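Local coordinates for protein 3-oxosteroid 1-dehydrogenase (Sterolibacterium denitrificans, PDB 7P18) that probably catalyses the FAD-dependent 1,2-dehydrogenation of 3-oxosteroids to 3-oxo-Delta(1)-steroids, and is held here with androsta-1,4-diene-3,17-dione and FAD bound, at residues F67-T72 and G124-G129; V98-A103 and F549-A554; E372-A375 and A380-A383; K390-Y395 and P485-R490. All coordinates share one frame; numbering follows the deposited sequence.

Overall arrangement
Two of these contacts are buried and two lie nearer the surface. Contacts 2 and 4 are each carried by one pair of large side chains: an aromatic pair between helices 84-104 and 543-559 in contact 2, an arginine laid over a tyrosine in contact 4. Contact 1 is a surface salt bridge that ties a loop to helix 67-78, the helix preceding 84-104 in the chain. Contact 3, partly buried, is local: helix 363-377 holds the loop that leads out of it by a histidine-to-backbone bond. Contacts 3 and 4 meet, Pro382 CB lying 3.8 Å from Arg490 CG, and sit on the other side of the chain's centre from contact 2.

Contact 1 of 4, residues F67-T72 and G124-G129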
# COMPACT_ATOMS: atom_id res chain seq x y z
N PHE A 67 13.09 7.27 -19.94
CA PHE A 67 11.95 6.47 -20.41
C PHE A 67 12.44 5.06 -20.77
O PHE A 67 11.82 4.05 -20.35
CB PHE A 67 11.31 7.18 -21.60
CG PHE A 67 10.09 6.48 -22.14
CD1 PHE A 67 10.22 5.47 -23.08
CD2 PHE A 67 8.83 6.84 -21.71
CE1 PHE A 67 9.09 4.85 -23.62
CE2 PHE A 67 7.71 6.20 -22.22
CZ PHE A 67 7.84 5.22 -23.17
N ASP A 68 13.51 4.95 -21.55
CA ASP A 68 13.94 3.61 -22.05
C ASP A 68 14.46 2.73 -20.89
O ASP A 68 14.19 1.51 -20.90
CB ASP A 68 14.99 3.72 -23.14
CG ASP A 68 15.16 2.43 -23.90
OD1 ASP A 68 14.16 1.92 -24.44
OD2 ASP A 68 16.27 1.90 -23.85
N GLU A 69 15.19 3.29 -19.93
CA GLU A 69 15.64 2.49 -18.75
C GLU A 69 14.41 1.98 -17.96
O GLU A 69 14.42 0.79 -17.54
CB GLU A 69 16.57 3.31 -17.85
CG GLU A 69 17.97 3.48 -18.40
CD GLU A 69 18.69 4.57 -17.66
OE1 GLU A 69 18.27 5.75 -17.82
OE2 GLU A 69 19.60 4.24 -16.87
N ALA A 70 13.42 2.85 -17.73
CA ALA A 70 12.20 2.53 -16.97
C ALA A 70 11.41 1.46 -17.72
O ALA A 70 10.83 0.55 -17.06
CB ALA A 70 11.40 3.78 -16.71
N LEU A 71 11.38 1.51 -19.04
CA LEU A 71 10.66 0.49 -19.85
C LEU A 71 11.42 -0.84 -19.73
O LEU A 71 10.76 -1.88 -19.58
CB LEU A 71 10.51 0.93 -21.31
CG LEU A 71 9.81 -0.10 -22.21
CD1 LEU A 71 8.37 -0.30 -21.78
CD2 LEU A 71 9.87 0.33 -23.67
N THR A 72 12.75 -0.84 -19.80
CA THR A 72 13.56 -2.06 -19.62
C THR A 72 13.20 -2.73 -18.29
O THR A 72 12.93 -3.94 -18.26
CB THR A 72 15.05 -1.71 -19.76
OG1 THR A 72 15.27 -1.37 -21.14
CG2 THR A 72 15.93 -2.86 -19.34
N GLY A 124 17.84 -1.68 -15.64
CA GLY A 124 17.06 -0.43 -15.63
C GLY A 124 16.60 0.02 -14.24
O GLY A 124 15.85 1.02 -14.16
N ALA A 125 17.02 -0.66 -13.20
CA ALA A 125 16.76 -0.33 -11.78
C ALA A 125 17.50 0.95 -11.42
O ALA A 125 18.55 1.18 -11.99
CB ALA A 125 17.20 -1.43 -10.88
N LYS A 126 16.94 1.73 -10.51
CA LYS A 126 17.61 2.94 -9.96
C LYS A 126 17.79 2.76 -8.46
O LYS A 126 17.01 2.07 -7.78
CB LYS A 126 16.80 4.17 -10.37
CG LYS A 126 16.85 4.47 -11.86
CD LYS A 126 18.24 4.95 -12.34
CE LYS A 126 18.34 4.88 -13.85
NZ LYS A 126 19.60 5.49 -14.34
N PRO A 127 18.86 3.39 -7.92
CA PRO A 127 19.16 3.30 -6.49
C PRO A 127 18.40 4.29 -5.59
O PRO A 127 18.57 4.25 -4.38
CB PRO A 127 20.67 3.58 -6.50
CG PRO A 127 20.86 4.54 -7.63
CD PRO A 127 19.91 4.06 -8.71
N GLY A 128 17.57 5.15 -6.18
CA GLY A 128 16.74 6.11 -5.43
C GLY A 128 16.01 7.02 -6.37
O GLY A 128 16.30 7.00 -7.57
N GLY A 129 15.05 7.76 -5.86
CA GLY A 129 14.55 8.96 -6.54
C GLY A 129 13.32 8.71 -7.39
O GLY A 129 12.66 9.70 -7.70
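Glu69, on the first turn of helix 67-78, and Gly124, in an irregular loop, bring the two backbones closest, their CA atoms 4.5 Å apart. Gly124 CA directs a C-H at Glu69 O, 3.5 Å away. A CB on Gly124 would run into that same Glu69 O, and its phi of 85° also suits a residue without a side chain. Thr72 CG2, one turn on, comes no nearer than 4.3 Å to Gly124 N. Further along the loop, the Lys126 chain bends at chi2 (-69°), which swings its end back toward the helix, and it crosses the Glu69 side chain at about a right angle. Lys126 NZ makes a salt bridge to Glu69 OE2 at 2.8 Å, reaching the oxygen from above the carboxylate plane, 36° out of it. The other oxygen, Glu69 OE1, bonds to Ser66 OG, so both ends of the carboxylate are held. A glutamine here would probably leave the Lys126 ammonium without its opposite charge, though still bonded to Lys64 O. Behind this surface salt bridge, Phe67, Ala70 and Leu71 pack on helix 84-104, while the loop runs on from Lys126 into strand 131-138.

Contact 2 of 4, residues V98-A103 and F549-A554; sequences VEYINA and FGFRAA
Tyr100 and Phe551 bridge two helices, 84-104 and the near-C-terminal 543-559, of this Rossmann-type flavoprotein. The backbones stay well apart, the nearest CA atoms, those of Tyr100 and Phe551, being 9.2 Å from each other, and the gap is spanned by the two rings. The tight part is small: one corner of the phenylalanine ring, around CE1, lies against the root of the tyrosine, touching CB, CG and CD2. Both side chains reach across because each CG stands anti to its own backbone N (chi1 163° for Tyr100, -177° for Phe551). The rings meet obliquely, centroids 5.7 Å apart and planes at 44°, so neither lies flat on the other. Other residues pack on the pair too: Arg25 of helix 17-28 touches Phe551 and makes a cation-pi contact with Tyr100, while Gln96 and Met97 also press on Phe551. The looser side faces solvent, where Glu99 and Ala103 are exposed and take no part in the contact. The tyrosine hydroxyl is spoken for by Asp28 OD2, and a bound glycerol sits beside the same side chain. At the point of closest approach, Phe551 CE1 is 3.7 Å from Tyr100 CB.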
# COMPACT_ATOMS: atom_id res chain seq x y z
N VAL A 98 2.10 13.74 -11.68
CA VAL A 98 2.69 14.41 -10.49
C VAL A 98 2.91 15.90 -10.77
O VAL A 98 2.66 16.73 -9.86
CB VAL A 98 3.94 13.70 -9.99
CG1 VAL A 98 4.73 14.50 -8.97
CG2 VAL A 98 3.52 12.35 -9.41
N GLU A 99 3.38 16.27 -11.96
CA GLU A 99 3.55 17.72 -12.26
C GLU A 99 2.20 18.43 -12.19
O GLU A 99 2.18 19.58 -11.74
CB GLU A 99 4.17 17.95 -13.65
CG GLU A 99 5.64 17.68 -13.67
CD GLU A 99 6.30 18.03 -15.01
OE1 GLU A 99 5.86 18.99 -15.66
OE2 GLU A 99 7.26 17.37 -15.34
N TYR A 100 1.14 17.76 -12.63
CA TYR A 100 -0.24 18.27 -12.61
C TYR A 100 -0.65 18.52 -11.16
O TYR A 100 -1.18 19.62 -10.88
CB TYR A 100 -1.22 17.33 -13.30
CG TYR A 100 -2.67 17.60 -12.97
CD1 TYR A 100 -3.31 18.75 -13.38
CD2 TYR A 100 -3.39 16.71 -12.18
CE1 TYR A 100 -4.63 19.03 -13.01
CE2 TYR A 100 -4.70 16.96 -11.81
CZ TYR A 100 -5.34 18.11 -12.24
OH TYR A 100 -6.64 18.31 -11.87
N ILE A 101 -0.45 17.54 -10.28
CA ILE A 101 -0.74 17.74 -8.83
C ILE A 101 0.02 18.99 -8.35
O ILE A 101 -0.61 19.88 -7.75
CB ILE A 101 -0.38 16.51 -7.99
CG1 ILE A 101 -1.32 15.34 -8.29
CG2 ILE A 101 -0.40 16.91 -6.53
CD1 ILE A 101 -1.01 14.06 -7.54
N ASN A 102 1.34 19.02 -8.56
CA ASN A 102 2.21 20.05 -7.95
C ASN A 102 1.82 21.46 -8.45
O ASN A 102 1.87 22.38 -7.63
CB ASN A 102 3.68 19.77 -8.20
CG ASN A 102 4.21 18.64 -7.36
OD1 ASN A 102 3.52 18.16 -6.45
ND2 ASN A 102 5.39 18.16 -7.73
N ALA A 103 1.39 21.60 -9.69
CA ALA A 103 1.08 22.92 -10.30
C ALA A 103 -0.35 23.33 -9.93
O ALA A 103 -0.62 24.52 -9.95
CB ALA A 103 1.28 22.89 -11.80
N PHE A 549 -3.41 6.11 -14.11
CA PHE A 549 -4.52 5.66 -14.98
C PHE A 549 -5.78 6.49 -14.68
O PHE A 549 -6.58 6.67 -15.60
CB PHE A 549 -4.63 4.14 -14.99
CG PHE A 549 -3.54 3.50 -15.80
CD1 PHE A 549 -3.52 3.61 -17.19
CD2 PHE A 549 -2.45 2.90 -15.19
CE1 PHE A 549 -2.48 3.07 -17.93
CE2 PHE A 549 -1.40 2.39 -15.93
CZ PHE A 549 -1.41 2.48 -17.30
N GLY A 550 -5.93 7.05 -13.47
CA GLY A 550 -7.01 8.00 -13.19
C GLY A 550 -6.88 9.24 -14.07
O GLY A 550 -7.87 9.65 -14.69
N PHE A 551 -5.67 9.77 -14.13
CA PHE A 551 -5.27 10.92 -15.00
C PHE A 551 -5.57 10.57 -16.47
O PHE A 551 -6.24 11.40 -17.16
CB PHE A 551 -3.81 11.21 -14.69
CG PHE A 551 -3.20 12.40 -15.40
CD1 PHE A 551 -3.42 13.69 -14.94
CD2 PHE A 551 -2.34 12.21 -16.48
CE1 PHE A 551 -2.80 14.78 -15.54
CE2 PHE A 551 -1.70 13.29 -17.07
CZ PHE A 551 -1.96 14.57 -16.64
N ARG A 552 -5.08 9.43 -16.96
CA ARG A 552 -5.31 8.99 -18.37
C ARG A 552 -6.81 8.78 -18.63
O ARG A 552 -7.23 9.11 -19.75
CB ARG A 552 -4.48 7.77 -18.74
CG ARG A 552 -2.97 8.02 -18.77
CD ARG A 552 -2.22 6.88 -19.43
NE ARG A 552 -2.60 6.71 -20.83
CZ ARG A 552 -1.95 7.23 -21.90
NH1 ARG A 552 -0.84 7.93 -21.76
NH2 ARG A 552 -2.42 6.99 -23.12
N ALA A 553 -7.60 8.23 -17.69
CA ALA A 553 -9.05 8.06 -17.88
C ALA A 553 -9.69 9.42 -18.15
O ALA A 553 -10.47 9.52 -19.14
CB ALA A 553 -9.72 7.38 -16.69
N ALA A 554 -9.46 10.39 -17.28
CA ALA A 554 -10.04 11.74 -17.37
C ALA A 554 -9.61 12.35 -18.71
O ALA A 554 -10.47 12.86 -19.43
CB ALA A 554 -9.61 12.61 -16.24

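Contact 3 of 4, residues E372-A375 and A380-A383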
# COMPACT_ATOMS: atom_id res chain seq x y z
N GLU A 372 4.57 -20.45 -1.14
CA GLU A 372 5.46 -21.42 -1.83
C GLU A 372 5.99 -22.42 -0.79
O GLU A 372 5.95 -23.65 -1.06
CB GLU A 372 6.59 -20.72 -2.57
CG GLU A 372 7.34 -21.62 -3.52
CD GLU A 372 8.36 -22.56 -2.91
OE1 GLU A 372 8.81 -22.31 -1.75
OE2 GLU A 372 8.71 -23.57 -3.61
N ASN A 373 6.47 -21.95 0.36
CA ASN A 373 6.99 -22.89 1.39
C ASN A 373 5.84 -23.68 2.04
O ASN A 373 6.05 -24.85 2.36
CB ASN A 373 7.82 -22.18 2.46
CG ASN A 373 8.49 -23.20 3.35
OD1 ASN A 373 8.01 -23.47 4.43
ND2 ASN A 373 9.55 -23.80 2.85
N HIS A 374 4.66 -23.10 2.21
CA HIS A 374 3.50 -23.75 2.86
C HIS A 374 3.10 -25.00 2.05
O HIS A 374 2.76 -26.00 2.66
CB HIS A 374 2.36 -22.76 3.06
CG HIS A 374 1.24 -23.28 3.87
ND1 HIS A 374 1.37 -23.52 5.22
CD2 HIS A 374 -0.02 -23.62 3.54
CE1 HIS A 374 0.25 -23.98 5.69
NE2 HIS A 374 -0.64 -24.03 4.71
N ALA A 375 3.26 -24.94 0.73
CA ALA A 375 2.90 -26.05 -0.19
C ALA A 375 3.89 -27.20 0.01
O ALA A 375 3.46 -28.33 -0.14
CB ALA A 375 2.87 -25.56 -1.62
N ALA A 380 3.90 -22.76 6.85
CA ALA A 380 4.48 -21.41 6.59
C ALA A 380 3.41 -20.34 6.43
O ALA A 380 3.78 -19.19 6.29
CB ALA A 380 5.39 -21.51 5.40
N VAL A 381 2.12 -20.69 6.44
CA VAL A 381 1.04 -19.67 6.53
C VAL A 381 0.21 -20.02 7.74
O VAL A 381 -0.49 -21.04 7.65
CB VAL A 381 0.18 -19.65 5.25
CG1 VAL A 381 -0.95 -18.65 5.36
CG2 VAL A 381 1.04 -19.38 4.02
N PRO A 382 0.28 -19.29 8.88
CA PRO A 382 1.27 -18.24 9.12
C PRO A 382 2.67 -18.78 9.36
O PRO A 382 2.88 -19.98 9.42
CB PRO A 382 0.78 -17.54 10.39
CG PRO A 382 0.06 -18.63 11.13
CD PRO A 382 -0.60 -19.46 10.04
N ALA A 383 3.65 -17.86 9.44
CA ALA A 383 5.06 -18.14 9.76
C ALA A 383 5.39 -17.36 11.03
O ALA A 383 4.49 -16.76 11.61
CB ALA A 383 5.95 -17.76 8.59
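The His374 imidazole lies under Val381, whose CB stands over one ring face as a CH-pi contact, 4.1 Å from the centroid and 14° off the ring normal. The two side chains cross at about a right angle, and Val381 CG2 comes down beside the stem of the histidine, 3.8 Å from His374 CB. With chi1 at -172°, the histidine CG lies anti to the main-chain N, which carries the ring off its helix and up to the returning chain. There the ring edge takes a backbone bond: Ala380 N donates to His374 ND1 over 3.1 Å, nearly straight at 163° and practically in the ring plane. Accepting at ND1 is consistent with this nitrogen being unprotonated. The contact joins the last turns of helix 363-377 to the short loop that leads on to strand 383-387 of the antiparallel sheet, a tight helix-to-strand connection. Replacing His374 with an alanine would probably leave the Ala380 N-H without its acceptor and strip the cover from one side of Val381. Asn373 adds a smaller touch, its OD1 lying 3.4 Å from Ala380 CB while bonding to Ser377 OG and Asn350 ND2. Val381 also packs on Pro287 and Trp292 from loops and on Ala493 of strand 486-502, and a cis peptide bond joins it to Pro382.

Contact 4 of 4, residues K390-Y395 and P485-R490; sequences KFRYNY and PYYAMR
Arg392 and Tyr487 make this contact by themselves, and it is first of all an aliphatic one. The arginine methylenes lie over one face of the phenol ring: Arg392 CD sits above its centre as a CH-pi contact, 3.7 Å from the centroid of the Tyr487 ring, and Arg392 CG comes to 3.6 Å from Tyr487 CE1. A bend at chi2 (74°) folds the arginine chain across the ring instead of letting it run straight past. The cationic part is weaker. Arg392 CZ is 5.7 Å from the ring centroid, at most a faint cation-pi attraction, and the guanidinium stands almost upright on the tyrosine, the planes 86° apart, with Tyr487 CE2 at its edge. The polar ends find their partners close by, and one residue serves both: Asp408 takes a salt bridge from Arg392 NH2 through OD1 and a hydrogen bond with Tyr487 OH through OD2, while Arg392 NH1 bonds to Met401 O. That shared carboxylate ties the two buried side chains together at their far ends. Overall, a short helix, 389-394, following strand 383-387, packs against the start of strand 486-502, the long strand at the heart of the antiparallel sheet.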
# COMPACT_ATOMS: atom_id res chain seq x y z
N LYS A 390 17.91 -7.88 22.89
CA LYS A 390 18.60 -6.68 22.35
C LYS A 390 17.79 -6.10 21.19
O LYS A 390 17.62 -4.87 21.13
CB LYS A 390 20.02 -7.01 21.92
CG LYS A 390 20.72 -5.81 21.28
CD LYS A 390 22.14 -6.07 20.89
CE LYS A 390 22.81 -4.84 20.33
NZ LYS A 390 24.27 -5.05 20.23
N PHE A 391 17.29 -6.95 20.28
CA PHE A 391 16.39 -6.49 19.17
C PHE A 391 15.20 -5.76 19.79
O PHE A 391 14.82 -4.60 19.45
CB PHE A 391 16.00 -7.69 18.32
CG PHE A 391 15.28 -7.31 17.05
CD1 PHE A 391 13.99 -6.83 17.09
CD2 PHE A 391 15.92 -7.40 15.83
CE1 PHE A 391 13.33 -6.45 15.92
CE2 PHE A 391 15.25 -7.05 14.66
CZ PHE A 391 13.97 -6.55 14.72
N ARG A 392 14.56 -6.44 20.74
CA ARG A 392 13.36 -5.95 21.45
C ARG A 392 13.60 -4.56 22.00
O ARG A 392 12.73 -3.69 21.83
CB ARG A 392 12.95 -6.87 22.59
CG ARG A 392 11.68 -6.43 23.31
CD ARG A 392 10.39 -6.69 22.51
NE ARG A 392 9.30 -6.07 23.25
CZ ARG A 392 8.91 -4.80 23.14
NH1 ARG A 392 9.41 -3.98 22.22
NH2 ARG A 392 7.98 -4.35 23.95
N TYR A 393 14.73 -4.38 22.68
CA TYR A 393 15.09 -3.08 23.33
C TYR A 393 15.28 -2.00 22.26
O TYR A 393 14.86 -0.84 22.49
CB TYR A 393 16.36 -3.23 24.17
CG TYR A 393 16.78 -1.97 24.90
CD1 TYR A 393 16.17 -1.58 26.09
CD2 TYR A 393 17.78 -1.17 24.40
CE1 TYR A 393 16.57 -0.44 26.76
CE2 TYR A 393 18.18 -0.02 25.05
CZ TYR A 393 17.58 0.35 26.24
OH TYR A 393 17.96 1.49 26.88
N ASN A 394 15.94 -2.35 21.16
CA ASN A 394 16.43 -1.36 20.14
C ASN A 394 15.37 -0.97 19.10
O ASN A 394 15.43 0.19 18.62
CB ASN A 394 17.72 -1.84 19.49
CG ASN A 394 18.85 -1.65 20.49
OD1 ASN A 394 19.33 -2.60 21.10
ND2 ASN A 394 19.06 -0.43 20.89
N TYR A 395 14.45 -1.86 18.73
CA TYR A 395 13.75 -1.74 17.42
C TYR A 395 12.25 -1.88 17.56
O TYR A 395 11.78 -2.58 18.43
CB TYR A 395 14.26 -2.82 16.47
CG TYR A 395 15.74 -2.77 16.18
CD1 TYR A 395 16.35 -1.58 15.82
CD2 TYR A 395 16.51 -3.90 16.22
CE1 TYR A 395 17.70 -1.53 15.51
CE2 TYR A 395 17.87 -3.87 15.94
CZ TYR A 395 18.46 -2.67 15.58
OH TYR A 395 19.79 -2.65 15.27
N PRO A 485 15.33 -12.06 27.20
CA PRO A 485 14.40 -13.09 26.74
C PRO A 485 14.24 -13.09 25.20
O PRO A 485 14.62 -12.11 24.56
CB PRO A 485 13.09 -12.72 27.42
CG PRO A 485 13.17 -11.26 27.69
CD PRO A 485 14.64 -10.91 27.77
N TYR A 486 13.71 -14.19 24.68
CA TYR A 486 13.44 -14.44 23.24
C TYR A 486 11.95 -14.17 22.97
O TYR A 486 11.07 -14.47 23.83
CB TYR A 486 13.84 -15.84 22.85
CG TYR A 486 15.31 -16.06 23.08
CD1 TYR A 486 16.26 -15.53 22.23
CD2 TYR A 486 15.75 -16.75 24.21
CE1 TYR A 486 17.62 -15.75 22.44
CE2 TYR A 486 17.10 -16.98 24.43
CZ TYR A 486 18.04 -16.46 23.56
OH TYR A 486 19.38 -16.64 23.79
N TYR A 487 11.69 -13.62 21.78
CA TYR A 487 10.33 -13.18 21.38
C TYR A 487 9.96 -13.85 20.07
O TYR A 487 10.83 -14.09 19.22
CB TYR A 487 10.25 -11.67 21.22
CG TYR A 487 10.37 -10.92 22.51
CD1 TYR A 487 11.61 -10.64 23.08
CD2 TYR A 487 9.24 -10.50 23.18
CE1 TYR A 487 11.69 -9.94 24.27
CE2 TYR A 487 9.31 -9.79 24.37
CZ TYR A 487 10.55 -9.52 24.91
OH TYR A 487 10.64 -8.83 26.08
N ALA A 488 8.67 -14.16 19.93
CA ALA A 488 8.09 -14.63 18.66
C ALA A 488 6.90 -13.74 18.36
O ALA A 488 6.18 -13.34 19.27
CB ALA A 488 7.69 -16.08 18.67
N MET A 489 6.69 -13.51 17.06
CA MET A 489 5.48 -12.85 16.55
C MET A 489 4.96 -13.71 15.38
O MET A 489 5.75 -14.39 14.68
CB MET A 489 5.76 -11.41 16.14
CG MET A 489 6.13 -10.57 17.36
SD MET A 489 6.59 -8.87 16.93
CE MET A 489 4.99 -8.13 16.60
N ARG A 490 3.65 -13.79 15.30
CA ARG A 490 2.93 -14.58 14.28
C ARG A 490 2.76 -13.71 13.04
O ARG A 490 2.01 -12.72 13.10
CB ARG A 490 1.58 -15.04 14.83
CG ARG A 490 0.76 -15.82 13.81
CD ARG A 490 -0.68 -16.07 14.27
NE ARG A 490 -1.23 -14.93 14.98
CZ ARG A 490 -1.85 -14.98 16.17
NH1 ARG A 490 -2.21 -16.14 16.70
NH2 ARG A 490 -2.16 -13.84 16.77